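Local coordinates for protein oxidoreductase, Gfo/Idh/MocA family (PDB 3DTY) that is probably an NAD(P)-dependent oxidoreductase of the Gfo/Idh/MocA family, its precise substrate unknown, and binds magnesium in the crystal, at residues Pro362-Asp365 against Ala366-Gly370; Ile9-Pro12 against Ile13-Ala16; Glu156-Ala160 against Gly161-Asp165. One frame throughout, in Å; residues are numbered along the deposited sequence.

Contact 1: residues Pro362-Asp365 against Ala366-Gly370; sequences PGID and AGVEG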
loop_
_atom_site.group_PDB
_atom_site.type_symbol
_atom_site.label_atom_id
_atom_site.label_comp_id
_atom_site.label_asym_id
_atom_site.label_seq_id
_atom_site.Cartn_x
_atom_site.Cartn_y
_atom_site.Cartn_z
ATOM N N PRO A 362 -22.860 9.272 19.200
ATOM C CA PRO A 362 -22.130 9.407 20.458
ATOM C C PRO A 362 -22.888 10.408 21.329
ATOM O O PRO A 362 -22.757 11.619 21.143
ATOM C CB PRO A 362 -20.771 9.934 20.013
ATOM C CG PRO A 362 -21.115 10.774 18.817
ATOM C CD PRO A 362 -22.139 9.920 18.089
ATOM N N GLY A 363 -23.692 9.890 22.259
ATOM C CA GLY A 363 -24.470 10.740 23.145
ATOM C C GLY A 363 -23.919 10.803 24.562
ATOM O O GLY A 363 -22.755 10.471 24.796
ATOM N N ILE A 364 -24.752 11.219 25.515
ATOM C CA ILE A 364 -24.321 11.343 26.903
ATOM C C ILE A 364 -23.613 10.093 27.442
ATOM O O ILE A 364 -22.615 10.200 28.150
ATOM C CB ILE A 364 -25.514 11.705 27.840
ATOM C CG1 ILE A 364 -24.990 12.031 29.239
ATOM C CG2 ILE A 364 -26.522 10.559 27.905
ATOM C CD1 ILE A 364 -24.028 13.209 29.251
ATOM N N ASP A 365 -24.123 8.910 27.109
ATOM C CA ASP A 365 -23.500 7.680 27.583
ATOM C C ASP A 365 -22.062 7.563 27.082
ATOM O O ASP A 365 -21.141 7.328 27.861
ATOM C CB ASP A 365 -24.309 6.454 27.139
ATOM C CG ASP A 365 -25.611 6.306 27.906
ATOM O OD1 ASP A 365 -25.771 6.961 28.959
ATOM O OD2 ASP A 365 -26.474 5.522 27.461
ATOM N N ALA A 366 -21.870 7.724 25.781
ATOM C CA ALA A 366 -20.530 7.638 25.208
ATOM C C ALA A 366 -19.659 8.721 25.829
ATOM O O ALA A 366 -18.455 8.540 26.006
ATOM C CB ALA A 366 -20.587 7.816 23.691
ATOM N N GLY A 367 -20.282 9.852 26.147
ATOM C CA GLY A 367 -19.556 10.956 26.748
ATOM C C GLY A 367 -19.064 10.577 28.131
ATOM O O GLY A 367 -17.914 10.823 28.491
ATOM N N VAL A 368 -19.945 9.973 28.916
ATOM C CA VAL A 368 -19.572 9.548 30.253
ATOM C C VAL A 368 -18.453 8.508 30.178
ATOM O O VAL A 368 -17.413 8.649 30.816
ATOM C CB VAL A 368 -20.771 8.926 30.997
ATOM C CG1 VAL A 368 -20.305 8.335 32.333
ATOM C CG2 VAL A 368 -21.851 9.989 31.221
ATOM N N GLU A 369 -18.661 7.469 29.378
ATOM C CA GLU A 369 -17.660 6.412 29.258
ATOM C C GLU A 369 -16.296 6.903 28.790
ATOM O O GLU A 369 -15.271 6.346 29.167
ATOM C CB GLU A 369 -18.167 5.304 28.332
ATOM C CG GLU A 369 -19.362 4.534 28.884
ATOM C CD GLU A 369 -19.212 4.177 30.367
ATOM O OE1 GLU A 369 -18.084 3.856 30.798
ATOM O OE2 GLU A 369 -20.224 4.207 31.101
ATOM N N GLY A 370 -16.282 7.939 27.959
ATOM C CA GLY A 370 -15.020 8.474 27.484
ATOM C C GLY A 370 -14.259 9.093 28.643
ATOM O O GLY A 370 -13.033 9.012 28.726
HETATM O O HOH W 1 -24.381 7.677 23.801
#
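Peptide planes are the flat groups that meet where Gly363, at the N-cap position, starts the first turn of helix 364-382. Gly363 O and Asp365 O face the N-H groups of Gly367 and Glu369 almost head-on, whereas the carbonyl of Ile364 takes Val368 N from a position tilted 19° out of its plane. This bond from Val368 N to Ile364 O measures 2.8 Å. The one from Glu369 N to Asp365 O, at 2.9 Å, has a practically straight N-H...O angle of 179°. Val368 turns CG1 anti to its backbone N (chi1 173°), which sets CG2 beside that N and 3.2 Å from Ile364 O, the oxygen the N-H already uses. The same methyl lies 4.2 Å from Ile364 CG1, and the two side chains lie against helix 122-134, Val368 on Ala125 and both on Arg129; Glu123 and Asn127 of that helix bind magnesium. The Asp365 carboxylate forms a salt bridge with Arg129; Glu369 OE1 pairs with Arg372 and Tyr390. Before the helix proper, Pro362 CB meets Ala366 CB at 4.2 Å, and Tyr213 touches both residues. At the helix start a single water accepts two backbone N-H groups, 2.8 Å from Gly363 N and 3.2 Å from Ala366 N.

Contact 2: residues Ile9-Pro12 against Ile13-Ala16; sequences IPQP and IRWA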
loop_
_atom_site.group_PDB
_atom_site.type_symbol
_atom_site.label_atom_id
_atom_site.label_comp_id
_atom_site.label_asym_id
_atom_site.label_seq_id
_atom_site.Cartn_x
_atom_site.Cartn_y
_atom_site.Cartn_z
ATOM N N ILE A 9 -35.905 16.668 8.988
ATOM C CA ILE A 9 -35.593 17.866 9.763
ATOM C C ILE A 9 -36.165 19.002 8.916
ATOM O O ILE A 9 -35.429 19.840 8.392
ATOM C CB ILE A 9 -34.057 18.045 9.928
ATOM C CG1 ILE A 9 -33.454 16.798 10.598
ATOM C CG2 ILE A 9 -33.749 19.315 10.739
ATOM C CD1 ILE A 9 -33.979 16.511 11.992
ATOM N N PRO A 10 -37.501 19.032 8.768
ATOM C CA PRO A 10 -38.237 20.035 7.985
ATOM C C PRO A 10 -37.805 21.480 8.197
ATOM O O PRO A 10 -37.662 22.242 7.243
ATOM C CB PRO A 10 -39.692 19.796 8.396
ATOM C CG PRO A 10 -39.570 19.254 9.776
ATOM C CD PRO A 10 -38.426 18.284 9.632
ATOM N N GLN A 11 -37.594 21.845 9.453
ATOM C CA GLN A 11 -37.193 23.200 9.805
ATOM C C GLN A 11 -35.783 23.130 10.390
ATOM O O GLN A 11 -35.543 22.386 11.343
ATOM C CB GLN A 11 -38.166 23.745 10.851
ATOM C CG GLN A 11 -38.367 25.245 10.854
ATOM C CD GLN A 11 -39.357 25.681 11.925
ATOM O OE1 GLN A 11 -39.048 25.671 13.120
ATOM N NE2 GLN A 11 -40.561 26.051 11.501
ATOM N N PRO A 12 -34.828 23.880 9.817
ATOM C CA PRO A 12 -33.470 23.833 10.366
ATOM C C PRO A 12 -33.508 24.134 11.866
ATOM O O PRO A 12 -34.230 25.024 12.317
ATOM C CB PRO A 12 -32.738 24.918 9.579
ATOM C CG PRO A 12 -33.430 24.885 8.250
ATOM C CD PRO A 12 -34.893 24.761 8.638
ATOM N N ILE A 13 -32.741 23.382 12.640
ATOM C CA ILE A 13 -32.705 23.585 14.080
ATOM C C ILE A 13 -31.989 24.893 14.441
ATOM O O ILE A 13 -30.846 25.120 14.035
ATOM C CB ILE A 13 -32.011 22.391 14.762
ATOM C CG1 ILE A 13 -32.755 21.101 14.395
ATOM C CG2 ILE A 13 -31.984 22.589 16.276
ATOM C CD1 ILE A 13 -32.136 19.833 14.977
ATOM N N ARG A 14 -32.679 25.760 15.180
ATOM C CA ARG A 14 -32.105 27.037 15.600
ATOM C C ARG A 14 -30.885 26.698 16.441
ATOM O O ARG A 14 -30.991 26.152 17.543
ATOM C CB ARG A 14 -33.142 27.855 16.379
ATOM C CG ARG A 14 -34.319 28.303 15.498
ATOM C CD ARG A 14 -35.278 29.234 16.236
ATOM N NE ARG A 14 -35.884 28.604 17.404
ATOM C CZ ARG A 14 -36.878 27.721 17.359
ATOM N NH1 ARG A 14 -37.397 27.355 16.196
ATOM N NH2 ARG A 14 -37.350 27.201 18.482
ATOM N N TRP A 15 -29.725 27.051 15.898
ATOM C CA TRP A 15 -28.443 26.702 16.486
ATOM C C TRP A 15 -27.522 27.852 16.879
ATOM O O TRP A 15 -27.613 28.959 16.346
ATOM C CB TRP A 15 -27.753 25.783 15.475
ATOM C CG TRP A 15 -26.492 25.160 15.895
ATOM C CD1 TRP A 15 -26.295 24.324 16.958
ATOM C CD2 TRP A 15 -25.246 25.242 15.208
ATOM N NE1 TRP A 15 -24.997 23.875 16.969
ATOM C CE2 TRP A 15 -24.330 24.423 15.905
ATOM C CE3 TRP A 15 -24.812 25.929 14.064
ATOM C CZ2 TRP A 15 -23.005 24.269 15.498
ATOM C CZ3 TRP A 15 -23.488 25.772 13.657
ATOM C CH2 TRP A 15 -22.602 24.948 14.375
ATOM N N ALA A 16 -26.627 27.562 17.819
ATOM C CA ALA A 16 -25.654 28.524 18.308
ATOM C C ALA A 16 -24.348 27.819 18.665
ATOM O O ALA A 16 -24.295 26.599 18.791
ATOM C CB ALA A 16 -26.191 29.244 19.537
HETATM O O HOH W 2 -37.484 27.848 13.441
#
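Arg14 NH1 gives a 2.8 Å hydrogen bond to a water that in turn donates a weak 2.7 Å bond to Gln11 OE1, and this bridge links the loop to the first strand of the Rossmann-type domain. NH1 and OE1 stand 3.9 Å apart, so the water does the joining. Both OE1 and the water oxygen lie at the edge of the guanidinium, in its plane, but the amide of Gln11 is turned 61° from that plane. The two side chains reach the water by different routes. Gln11 runs out fully extended beyond CG (chi2 180°), while Arg14 bends at chi3 (-61°) and brings NH1 back toward the loop. Arg14 NE is held separately by Gly85 O, which gives the guanidinium a second polar hold. The loop and strand also meet through aliphatic groups: Ile9 CG2 lies 4.2 Å from Ile13 CG1, the two side chains approaching at a slant. Between them in sequence, Pro12, in an extended conformation, leads into the strand, and no direct hydrogen bond joins 9-12 to 13-16. Ile9 and Ile13 both rest on Ala342 of helix 330-349, and Ile13 also reaches Met345. Strand 13-17 itself runs inside the parallel sheet: Ile13 and Trp15 bond through the backbone to Val41 of strand 40-46, and Arg14 to Ala88 of strand 88-92.

Contact 3: residues Glu156-Ala160 against Gly161-Asp165; sequences EMIAA and GELGD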
loop_
_atom_site.group_PDB
_atom_site.type_symbol
_atom_site.label_atom_id
_atom_site.label_comp_id
_atom_site.label_asym_id
_atom_site.label_seq_id
_atom_site.Cartn_x
_atom_site.Cartn_y
_atom_site.Cartn_z
ATOM N N GLU A 156 -22.033 -3.970 11.400
ATOM C CA GLU A 156 -22.956 -4.926 10.802
ATOM C C GLU A 156 -22.300 -6.284 10.588
ATOM O O GLU A 156 -22.892 -7.325 10.882
ATOM C CB GLU A 156 -23.474 -4.393 9.462
ATOM C CG GLU A 156 -24.483 -3.257 9.579
ATOM C CD GLU A 156 -25.810 -3.708 10.178
ATOM O OE1 GLU A 156 -26.090 -4.920 10.144
ATOM O OE2 GLU A 156 -26.578 -2.853 10.667
HETATM N N MSE A 157 -21.071 -6.272 10.079
HETATM C CA MSE A 157 -20.355 -7.514 9.826
HETATM C C MSE A 157 -20.098 -8.296 11.121
HETATM O O MSE A 157 -20.258 -9.517 11.169
HETATM C CB MSE A 157 -19.035 -7.203 9.119
HETATM C CG MSE A 157 -19.208 -6.651 7.708
HETATM SE SE MSE A 157 -17.536 -6.121 6.925
HETATM C CE MSE A 157 -16.909 -7.848 6.332
ATOM N N ILE A 158 -19.698 -7.581 12.168
ATOM C CA ILE A 158 -19.420 -8.205 13.450
ATOM C C ILE A 158 -20.703 -8.778 14.046
ATOM O O ILE A 158 -20.694 -9.861 14.626
ATOM C CB ILE A 158 -18.812 -7.187 14.428
ATOM C CG1 ILE A 158 -17.421 -6.774 13.937
ATOM C CG2 ILE A 158 -18.753 -7.780 15.824
ATOM C CD1 ILE A 158 -16.860 -5.538 14.611
ATOM N N ALA A 159 -21.804 -8.044 13.898
ATOM C CA ALA A 159 -23.094 -8.480 14.424
ATOM C C ALA A 159 -23.616 -9.693 13.665
ATOM O O ALA A 159 -24.405 -10.471 14.194
ATOM C CB ALA A 159 -24.102 -7.342 14.342
ATOM N N ALA A 160 -23.179 -9.847 12.416
ATOM C CA ALA A 160 -23.604 -10.977 11.601
ATOM C C ALA A 160 -22.695 -12.180 11.831
ATOM O O ALA A 160 -22.868 -13.219 11.205
ATOM C CB ALA A 160 -23.602 -10.592 10.121
ATOM N N GLY A 161 -21.726 -12.033 12.729
ATOM C CA GLY A 161 -20.816 -13.127 13.023
ATOM C C GLY A 161 -19.737 -13.379 11.979
ATOM O O GLY A 161 -19.154 -14.460 11.946
ATOM N N GLU A 162 -19.460 -12.389 11.135
ATOM C CA GLU A 162 -18.442 -12.526 10.089
ATOM C C GLU A 162 -17.052 -12.822 10.646
ATOM O O GLU A 162 -16.230 -13.440 9.981
ATOM C CB GLU A 162 -18.349 -11.251 9.246
ATOM C CG GLU A 162 -19.528 -10.978 8.330
ATOM C CD GLU A 162 -19.719 -12.055 7.276
ATOM O OE1 GLU A 162 -18.707 -12.569 6.752
ATOM O OE2 GLU A 162 -20.887 -12.376 6.962
ATOM N N LEU A 163 -16.785 -12.359 11.862
ATOM C CA LEU A 163 -15.483 -12.581 12.476
ATOM C C LEU A 163 -15.494 -13.756 13.441
ATOM O O LEU A 163 -14.464 -14.088 14.032
ATOM C CB LEU A 163 -15.035 -11.316 13.219
ATOM C CG LEU A 163 -14.388 -10.165 12.441
ATOM C CD1 LEU A 163 -15.240 -9.751 11.263
ATOM C CD2 LEU A 163 -14.182 -8.997 13.387
ATOM N N GLY A 164 -16.650 -14.402 13.581
ATOM C CA GLY A 164 -16.758 -15.492 14.532
ATOM C C GLY A 164 -16.768 -14.838 15.908
ATOM O O GLY A 164 -17.287 -13.733 16.066
ATOM N N ASP A 165 -16.195 -15.495 16.906
ATOM C CA ASP A 165 -16.151 -14.914 18.241
ATOM C C ASP A 165 -15.016 -13.896 18.349
ATOM O O ASP A 165 -13.872 -14.209 18.027
ATOM C CB ASP A 165 -15.940 -16.006 19.285
ATOM C CG ASP A 165 -17.049 -17.036 19.281
ATOM O OD1 ASP A 165 -18.216 -16.651 19.485
ATOM O OD2 ASP A 165 -16.748 -18.229 19.075
HETATM O O HOH W 3 -18.308 -11.577 14.209
#
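Ile158 and Leu163 cross obliquely, CG1 of the isoleucine meeting CD2 of the leucine at 4.0 Å, so the last turn of helix 149-159 packs against the loop that leaves it. Both also touch Leu283 of strand 281-286. Glu162 takes a different course: with chi1 at -70° its CG stands beside the backbone N, and the chain then bends, so that its methylene groups lie along Met157. Glu162 CG comes within 3.9 Å of CB of this selenomethionine, while Glu162 CB is 3.2 Å from Met157 O. Phe295 of strand 292-297 is touched by Met157, Glu162 and Leu163 alike. Two backbone bonds accompany this packing. Glu162 N donates to Met157 O at 3.0 Å, 23° out of the carbonyl plane. Gly161 N reaches Ile158 O at 3.1 Å from above the carbonyl plane, 68° out of it, rather than on a lone pair. A water bridges the helix end and the turn: it donates to Ile158 O at 3.0 Å and to Gly164 O, and accepts from Leu163 N at 2.9 Å. Glu162 O is taken outside the loop by Arg280. The helix thus ends in a Schellman motif, with Gly161 at positive phi and the two bonds running back into the last turn; a type I beta turn that starts at the same Gly161 and ends at Gly164 then leads to strand 166-174.

How the contacts relate
Along the chain the order is contact 2, contact 3, contact 1, and none touches another. Between centres, contacts 2 and 3 lie about 37 Å apart; contact 1 sits about 23 Å from contact 2 and about 24 Å from contact 3, and nearer than either to the centre of the chain. Contact 2 leads into the first strand, in sequence, of the parallel Rossmann-type sheet, whereas contacts 1 and 3 fall in the C-terminal alpha/beta family region, at the start of helix 364-382 and at the exit of helix 149-159 toward the mixed sheet. Helix 330-349 is shared: it packs on Ile9 and Ile13 of contact 2 and on Pro362 of contact 1, so one helix packs against both contacts.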